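Local coordinates for protein enoyl-CoA hydratase/carnithine racemase (Thermus thermophilus JL-18, PDB 6SL9) that probably catalyses, as the crotonase-family isomerase PaaG, the isomerisation that forms oxepin-CoA in bacterial phenylacetic acid catabolism, at residues 9-13 with 14-18; 26-30 with 31-35; 199-202 with 203-206. All blocks are in the same frame, centred on the assembly; numbering follows the deposited sequence. Where two conformers were deposited one is given.

Contact 1: residues 9-13 with 14-18; sequences ERQDG and VLVLT
Glu9 and Gln11 pair with Val16 and Val14 across a tight antiparallel beta hairpin, strands 6-11 and 14-19, at one border of the main sheet of the crotonase fold. Four backbone bonds tie the arms together. Glu9 and Val16 exchange two, with Val16 N 2.8 Å from Glu9 O, and Gln11 and Val14 exchange two more about the type II' turn with Asp12 and Gly13 at its centre. Asp12 takes the positive phi (54°) of the first central position, more usual for glycine. Val14 N lies 2.9 Å from Gln11 O but 38° above the carbonyl plane, so the bond is not on a lone pair. Arg10 and Leu15 form the non-hydrogen-bonded pair, and CA of Arg10 makes a CH...O contact of 3.3 Å with Val14 O. On the Val14 face, CG of Gln11 approaches CG2 of Val16 at 4.3 Å, while helix 186-197 packs over Val14, burying its small branched side chain. On the other face the Arg10 chain bends at chi3 (59°), bringing NH2 within 2.9 Å of Asp12 O, which lies in the guanidinium plane. NH1 forms a salt bridge with Glu48, so the charge is probably balanced chiefly there, while NH2 ties down the turn.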
loop_
_atom_site.group_PDB
_atom_site.type_symbol
_atom_site.label_atom_id
_atom_site.label_comp_id
_atom_site.label_asym_id
_atom_site.label_seq_id
_atom_site.Cartn_x
_atom_site.Cartn_y
_atom_site.Cartn_z
ATOM N N GLU A 9 24.666 20.268 -14.504
ATOM C CA GLU A 9 26.043 19.854 -14.811
ATOM C C GLU A 9 25.982 18.368 -15.179
ATOM O O GLU A 9 25.341 17.626 -14.524
ATOM C CB GLU A 9 26.921 20.057 -13.580
ATOM C CG GLU A 9 28.242 19.332 -13.619
ATOM C CD GLU A 9 28.901 19.187 -12.264
ATOM O OE1 GLU A 9 29.820 18.348 -12.176
ATOM O OE2 GLU A 9 28.486 19.886 -11.315
ATOM N N ARG A 10 26.740 17.962 -16.168
ATOM C CA ARG A 10 26.850 16.571 -16.557
ATOM C C ARG A 10 28.158 16.018 -15.996
ATOM O O ARG A 10 29.235 16.621 -16.143
ATOM C CB ARG A 10 26.781 16.341 -18.066
ATOM C CG ARG A 10 26.717 14.861 -18.424
ATOM C CD ARG A 10 26.282 14.545 -19.843
ATOM N NE ARG A 10 27.145 15.125 -20.873
ATOM C CZ ARG A 10 28.226 14.571 -21.392
ATOM N NH1 ARG A 10 28.857 15.199 -22.362
ATOM N NH2 ARG A 10 28.692 13.419 -20.941
ATOM N N GLN A 11 28.056 14.890 -15.313
ATOM C CA GLN A 11 29.223 14.131 -14.808
ATOM C C GLN A 11 29.068 12.724 -15.393
ATOM O O GLN A 11 28.080 12.025 -15.051
ATOM C CB GLN A 11 29.209 14.112 -13.288
ATOM C CG GLN A 11 29.250 15.487 -12.656
ATOM C CD GLN A 11 30.019 15.391 -11.372
ATOM O OE1 GLN A 11 30.862 14.524 -11.209
ATOM N NE2 GLN A 11 29.683 16.241 -10.427
ATOM N N ASP A 12 29.940 12.330 -16.321
ATOM C CA ASP A 12 29.754 11.046 -17.057
ATOM C C ASP A 12 28.372 11.019 -17.697
ATOM O O ASP A 12 28.003 11.872 -18.549
ATOM C CB ASP A 12 29.766 9.831 -16.108
ATOM C CG ASP A 12 31.077 9.507 -15.398
ATOM O OD1 ASP A 12 32.027 10.350 -15.416
ATOM O OD2 ASP A 12 31.160 8.392 -14.816
ATOM N N GLY A 13 27.647 9.985 -17.330
ATOM C CA GLY A 13 26.289 9.714 -17.833
ATOM C C GLY A 13 25.181 10.301 -16.966
ATOM O O GLY A 13 24.022 9.948 -17.172
ATOM N N VAL A 14 25.527 11.164 -16.008
ATOM C CA VAL A 14 24.560 11.717 -15.040
ATOM C C VAL A 14 24.355 13.210 -15.306
ATOM O O VAL A 14 25.336 13.978 -15.292
ATOM C CB VAL A 14 25.009 11.459 -13.590
ATOM C CG1 VAL A 14 23.983 12.038 -12.612
ATOM C CG2 VAL A 14 25.221 9.985 -13.343
ATOM N N LEU A 15 23.109 13.619 -15.413
ATOM C CA LEU A 15 22.768 15.048 -15.374
ATOM C C LEU A 15 22.418 15.383 -13.914
ATOM O O LEU A 15 21.429 14.889 -13.424
ATOM C CB LEU A 15 21.643 15.373 -16.349
ATOM C CG LEU A 15 21.183 16.818 -16.340
ATOM C CD1 LEU A 15 22.267 17.766 -16.796
ATOM C CD2 LEU A 15 19.969 17.005 -17.220
ATOM N N VAL A 16 23.192 16.291 -13.336
ATOM C CA VAL A 16 22.992 16.768 -11.965
ATOM C C VAL A 16 22.237 18.090 -12.025
ATOM O O VAL A 16 22.739 19.067 -12.639
ATOM C CB VAL A 16 24.321 16.901 -11.234
ATOM C CG1 VAL A 16 24.027 17.313 -9.791
ATOM C CG2 VAL A 16 25.148 15.642 -11.236
ATOM N N LEU A 17 21.082 18.081 -11.414
ATOM C CA LEU A 17 20.192 19.259 -11.310
ATOM C C LEU A 17 20.169 19.755 -9.875
ATOM O O LEU A 17 19.915 18.962 -8.977
ATOM C CB LEU A 17 18.779 18.900 -11.761
ATOM C CG LEU A 17 18.675 18.367 -13.194
ATOM C CD1 LEU A 17 17.232 18.074 -13.574
ATOM C CD2 LEU A 17 19.334 19.309 -14.221
ATOM N N THR A 18 20.381 21.044 -9.680
ATOM C CA THR A 18 20.423 21.630 -8.344
ATOM C C THR A 18 19.437 22.778 -8.283
ATOM O O THR A 18 19.602 23.776 -9.013
ATOM C CB THR A 18 21.842 22.041 -7.956
ATOM O OG1 THR A 18 22.754 20.975 -8.156
ATOM C CG2 THR A 18 21.885 22.526 -6.520
#

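Contact 2: residues 26-30 with 31-35; sequences NAITG and ELLDA
Thr29 caps the first turn of helix 30-45, its hydroxyl reaching the backbone of Leu32. CB lies 4.0 Å from Glu31 N. Beyond it, OG1 stands between the backbone N and the carbonyl carbon (chi1 63°), a rotation that swings it over the helix start, where it accepts a nearly straight bond (169°) from Leu32 N at 3.1 Å. The same oxygen is 2.8 Å from a water that donates to Glu31 OE1, linking the cap to the carboxylate of the second residue of the helix. With an alanine here, Leu32 N would probably lose its capping acceptor and the water that bridges to Glu31 its hold on this side. Thr29 N is buried with no partner in the model. Thr29 O receives Leu33 N at 2.9 Å, and Gly30 O receives the N-H of Asp34, a residue whose OD1 forms a salt bridge with Arg83. Branched carbons suit the apolar flank: in the conformer given, CG2 of Ile28, anti to its backbone N, meets CD1 of Leu33 at 3.6 Å, with Ala109 and Leu113 against Ile28 and Tyr84 against Leu33. A threonine hydroxyl holding the N-H three residues ahead is the classic helix N-cap.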
loop_
_atom_site.group_PDB
_atom_site.type_symbol
_atom_site.label_atom_id
_atom_site.label_comp_id
_atom_site.label_asym_id
_atom_site.label_seq_id
_atom_site.Cartn_x
_atom_site.Cartn_y
_atom_site.Cartn_z
ATOM N N ASN A 26 15.231 27.536 -1.557
ATOM C CA ASN A 26 14.816 26.892 -2.822
ATOM C C ASN A 26 13.307 26.837 -2.949
ATOM O O ASN A 26 12.750 25.842 -3.482
ATOM C CB ASN A 26 15.508 25.545 -3.003
ATOM C CG ASN A 26 17.006 25.671 -2.849
ATOM O OD1 ASN A 26 17.603 26.650 -3.301
ATOM N ND2 ASN A 26 17.618 24.666 -2.245
ATOM N N ALA A 27 12.664 27.913 -2.565
ATOM C CA ALA A 27 11.205 27.994 -2.634
ATOM C C ALA A 27 10.772 27.881 -4.088
ATOM O O ALA A 27 11.406 28.452 -4.978
ATOM C CB ALA A 27 10.759 29.241 -1.966
ATOM N N ILE A 28 9.665 27.179 -4.281
ATOM C CA ILE A 28 9.144 26.859 -5.631
ATOM C C ILE A 28 8.315 28.017 -6.196
ATOM O O ILE A 28 7.436 28.550 -5.517
ATOM C CB ILE A 28 8.381 25.531 -5.580
ATOM C CG1 ILE A 28 9.355 24.376 -5.320
ATOM C CG2 ILE A 28 7.547 25.333 -6.841
ATOM C CD1 ILE A 28 8.687 23.104 -4.866
ATOM N N THR A 29 8.573 28.356 -7.451
ATOM C CA THR A 29 7.766 29.305 -8.235
ATOM C C THR A 29 7.496 28.705 -9.602
ATOM O O THR A 29 8.188 27.773 -10.034
ATOM C CB THR A 29 8.465 30.645 -8.409
ATOM O OG1 THR A 29 9.662 30.413 -9.160
ATOM C CG2 THR A 29 8.660 31.332 -7.101
ATOM N N GLY A 30 6.549 29.309 -10.304
ATOM C CA GLY A 30 6.273 28.871 -11.687
ATOM C C GLY A 30 7.511 29.003 -12.532
ATOM O O GLY A 30 7.761 28.162 -13.379
ATOM N N GLU A 31 8.272 30.079 -12.357
ATOM C CA GLU A 31 9.518 30.239 -13.124
ATOM C C GLU A 31 10.479 29.063 -12.872
ATOM O O GLU A 31 11.069 28.510 -13.811
ATOM C CB GLU A 31 10.145 31.561 -12.760
ATOM C CG GLU A 31 11.457 31.770 -13.480
ATOM C CD GLU A 31 12.256 33.022 -13.115
ATOM O OE1 GLU A 31 11.823 33.772 -12.171
ATOM O OE2 GLU A 31 13.280 33.237 -13.782
ATOM N N LEU A 32 10.674 28.733 -11.618
ATOM C CA LEU A 32 11.521 27.590 -11.247
ATOM C C LEU A 32 11.004 26.304 -11.866
ATOM O O LEU A 32 11.789 25.515 -12.410
ATOM C CB LEU A 32 11.754 27.516 -9.739
ATOM C CG LEU A 32 12.642 26.376 -9.262
ATOM C CD1 LEU A 32 13.268 26.764 -7.918
ATOM C CD2 LEU A 32 11.882 25.089 -9.079
ATOM N N LEU A 33 9.710 26.099 -11.804
ATOM C CA LEU A 33 9.105 24.865 -12.352
ATOM C C LEU A 33 9.263 24.809 -13.853
ATOM O O LEU A 33 9.568 23.708 -14.387
ATOM C CB LEU A 33 7.657 24.797 -11.912
ATOM C CG LEU A 33 7.452 24.536 -10.423
ATOM C CD1 LEU A 33 5.988 24.666 -10.027
ATOM C CD2 LEU A 33 7.968 23.157 -10.038
ATOM N N ASP A 34 9.121 25.959 -14.564
ATOM C CA ASP A 34 9.382 25.923 -16.012
ATOM C C ASP A 34 10.845 25.501 -16.264
ATOM O O ASP A 34 11.099 24.764 -17.203
ATOM C CB ASP A 34 9.085 27.271 -16.628
ATOM C CG ASP A 34 7.593 27.570 -16.770
ATOM O OD1 ASP A 34 6.776 26.653 -16.682
ATOM O OD2 ASP A 34 7.291 28.738 -17.107
ATOM N N ALA A 35 11.790 26.022 -15.476
ATOM C CA ALA A 35 13.215 25.704 -15.657
ATOM C C ALA A 35 13.458 24.230 -15.311
ATOM O O ALA A 35 14.267 23.566 -15.977
ATOM C CB ALA A 35 14.068 26.660 -14.877
HETATM O O HOH W 1 10.738 33.004 -9.561
#

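Contact 3: residues 199-202 with 203-206; sequences QGPT and RAYA
Pro201 occupies the N-cap position of helix 202-214 and is also the centre of an inverse gamma turn, so the loop after helix 186-197 bends sharply into the new helix. Two backbone bonds open the i to i+4 pattern: Pro201 O accepts Tyr205 N at 3.0 Å, and Thr202 O accepts Ala206 N at 2.9 Å. The N-H that proline lacks is not needed here, since the donors of these bonds lie further on, and its ring restrains phi where the chain turns. In the apolar packing, CB of Pro201 lies 4.0 Å from CB of Ala204, a methyl short enough to sit close to the ring, while CD reaches CZ of Tyr205 at 3.7 Å, the two side chains crossing at a slant. Val133 of the second subunit packs on both Pro201 and Tyr205, so the helix start is part of a subunit interface. Among polar partners, Arg50 holds OG1 of Thr202 and the carbonyl of Gly200, and Arg203 forms a salt bridge with Glu95. The Tyr205 side chain folds back over the loop (chi1 -62°), which sets Pro201 O 3.6 Å above one ring face, towards the rim, and brings OH to 3.5 Å from CA of Gly200, where any CB would probably collide with it.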
loop_
_atom_site.group_PDB
_atom_site.type_symbol
_atom_site.label_atom_id
_atom_site.label_comp_id
_atom_site.label_asym_id
_atom_site.label_seq_id
_atom_site.Cartn_x
_atom_site.Cartn_y
_atom_site.Cartn_z
ATOM N N GLN A 199 25.018 3.197 -15.873
ATOM C CA GLN A 199 25.612 2.036 -16.586
ATOM C C GLN A 199 24.573 0.936 -16.745
ATOM O O GLN A 199 24.863 -0.080 -17.372
ATOM C CB GLN A 199 26.815 1.498 -15.800
ATOM C CG GLN A 199 27.965 2.494 -15.722
ATOM C CD GLN A 199 28.582 2.752 -17.084
ATOM O OE1 GLN A 199 28.862 3.882 -17.457
ATOM N NE2 GLN A 199 28.770 1.697 -17.872
ATOM N N GLY A 200 23.386 1.094 -16.202
ATOM C CA GLY A 200 22.385 0.037 -16.182
ATOM C C GLY A 200 21.482 0.058 -17.405
ATOM O O GLY A 200 21.604 0.872 -18.331
ATOM N N PRO A 201 20.507 -0.869 -17.420
ATOM C CA PRO A 201 19.626 -1.050 -18.583
ATOM C C PRO A 201 18.511 0.001 -18.544
ATOM O O PRO A 201 17.432 -0.245 -18.027
ATOM C CB PRO A 201 19.097 -2.481 -18.410
ATOM C CG PRO A 201 19.091 -2.698 -16.906
ATOM C CD PRO A 201 20.293 -1.924 -16.392
ATOM N N THR A 202 18.804 1.143 -19.132
ATOM C CA THR A 202 17.948 2.321 -18.993
ATOM C C THR A 202 16.506 2.030 -19.449
ATOM O O THR A 202 15.549 2.559 -18.843
ATOM C CB THR A 202 18.578 3.495 -19.735
ATOM O OG1 THR A 202 19.963 3.546 -19.465
ATOM C CG2 THR A 202 17.910 4.803 -19.417
ATOM N N ARG A 203 16.358 1.261 -20.508
ATOM C CA ARG A 203 14.995 0.941 -20.984
ATOM C C ARG A 203 14.248 0.108 -19.950
ATOM O O ARG A 203 13.014 0.294 -19.756
ATOM C CB ARG A 203 14.978 0.240 -22.324
ATOM C CG ARG A 203 15.609 1.017 -23.464
ATOM C CD ARG A 203 14.999 2.379 -23.649
ATOM N NE ARG A 203 13.553 2.296 -23.884
ATOM C CZ ARG A 203 12.622 3.177 -23.529
ATOM N NH1 ARG A 203 11.334 2.925 -23.762
ATOM N NH2 ARG A 203 12.943 4.278 -22.885
ATOM N N ALA A 204 14.905 -0.850 -19.339
ATOM C CA ALA A 204 14.254 -1.679 -18.323
ATOM C C ALA A 204 13.874 -0.792 -17.147
ATOM O O ALA A 204 12.781 -0.921 -16.608
ATOM C CB ALA A 204 15.121 -2.817 -17.912
ATOM N N TYR A 205 14.717 0.190 -16.797
ATOM C CA TYR A 205 14.346 1.121 -15.706
ATOM C C TYR A 205 13.110 1.894 -16.126
ATOM O O TYR A 205 12.165 2.063 -15.322
ATOM C CB TYR A 205 15.491 2.065 -15.365
ATOM C CG TYR A 205 16.770 1.438 -14.861
ATOM C CD1 TYR A 205 16.812 0.338 -14.041
ATOM C CD2 TYR A 205 17.977 2.054 -15.128
ATOM C CE1 TYR A 205 17.995 -0.134 -13.495
ATOM C CE2 TYR A 205 19.169 1.605 -14.612
ATOM C CZ TYR A 205 19.196 0.494 -13.803
ATOM O OH TYR A 205 20.375 0.044 -13.297
ATOM N N ALA A 206 13.088 2.448 -17.315
ATOM C CA ALA A 206 11.978 3.301 -17.769
ATOM C C ALA A 206 10.666 2.534 -17.734
ATOM O O ALA A 206 9.662 3.079 -17.316
ATOM C CB ALA A 206 12.282 3.739 -19.166
#

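How the contacts relate
The three contacts follow one another along the chain without touching. Contact 1 closes at strand 14-19, and contact 2 begins the helix that follows that strand; their centres lie 19 Å apart and their nearest atoms about 6 Å. Contact 3 comes much later in sequence, yet its centre is 17 Å from that of contact 1, again with nearest atoms about 6 Å apart. Arg50 connects this pair, pairing by backbone with Gly13 and by side chain with Thr202. Contacts 2 and 3 lie on opposite sides of the chain's centre, with centres 29 Å apart; of the three, contact 3 alone meets another subunit. No ligand is bound in this apo structure, so their distances to a bound substrate cannot be given.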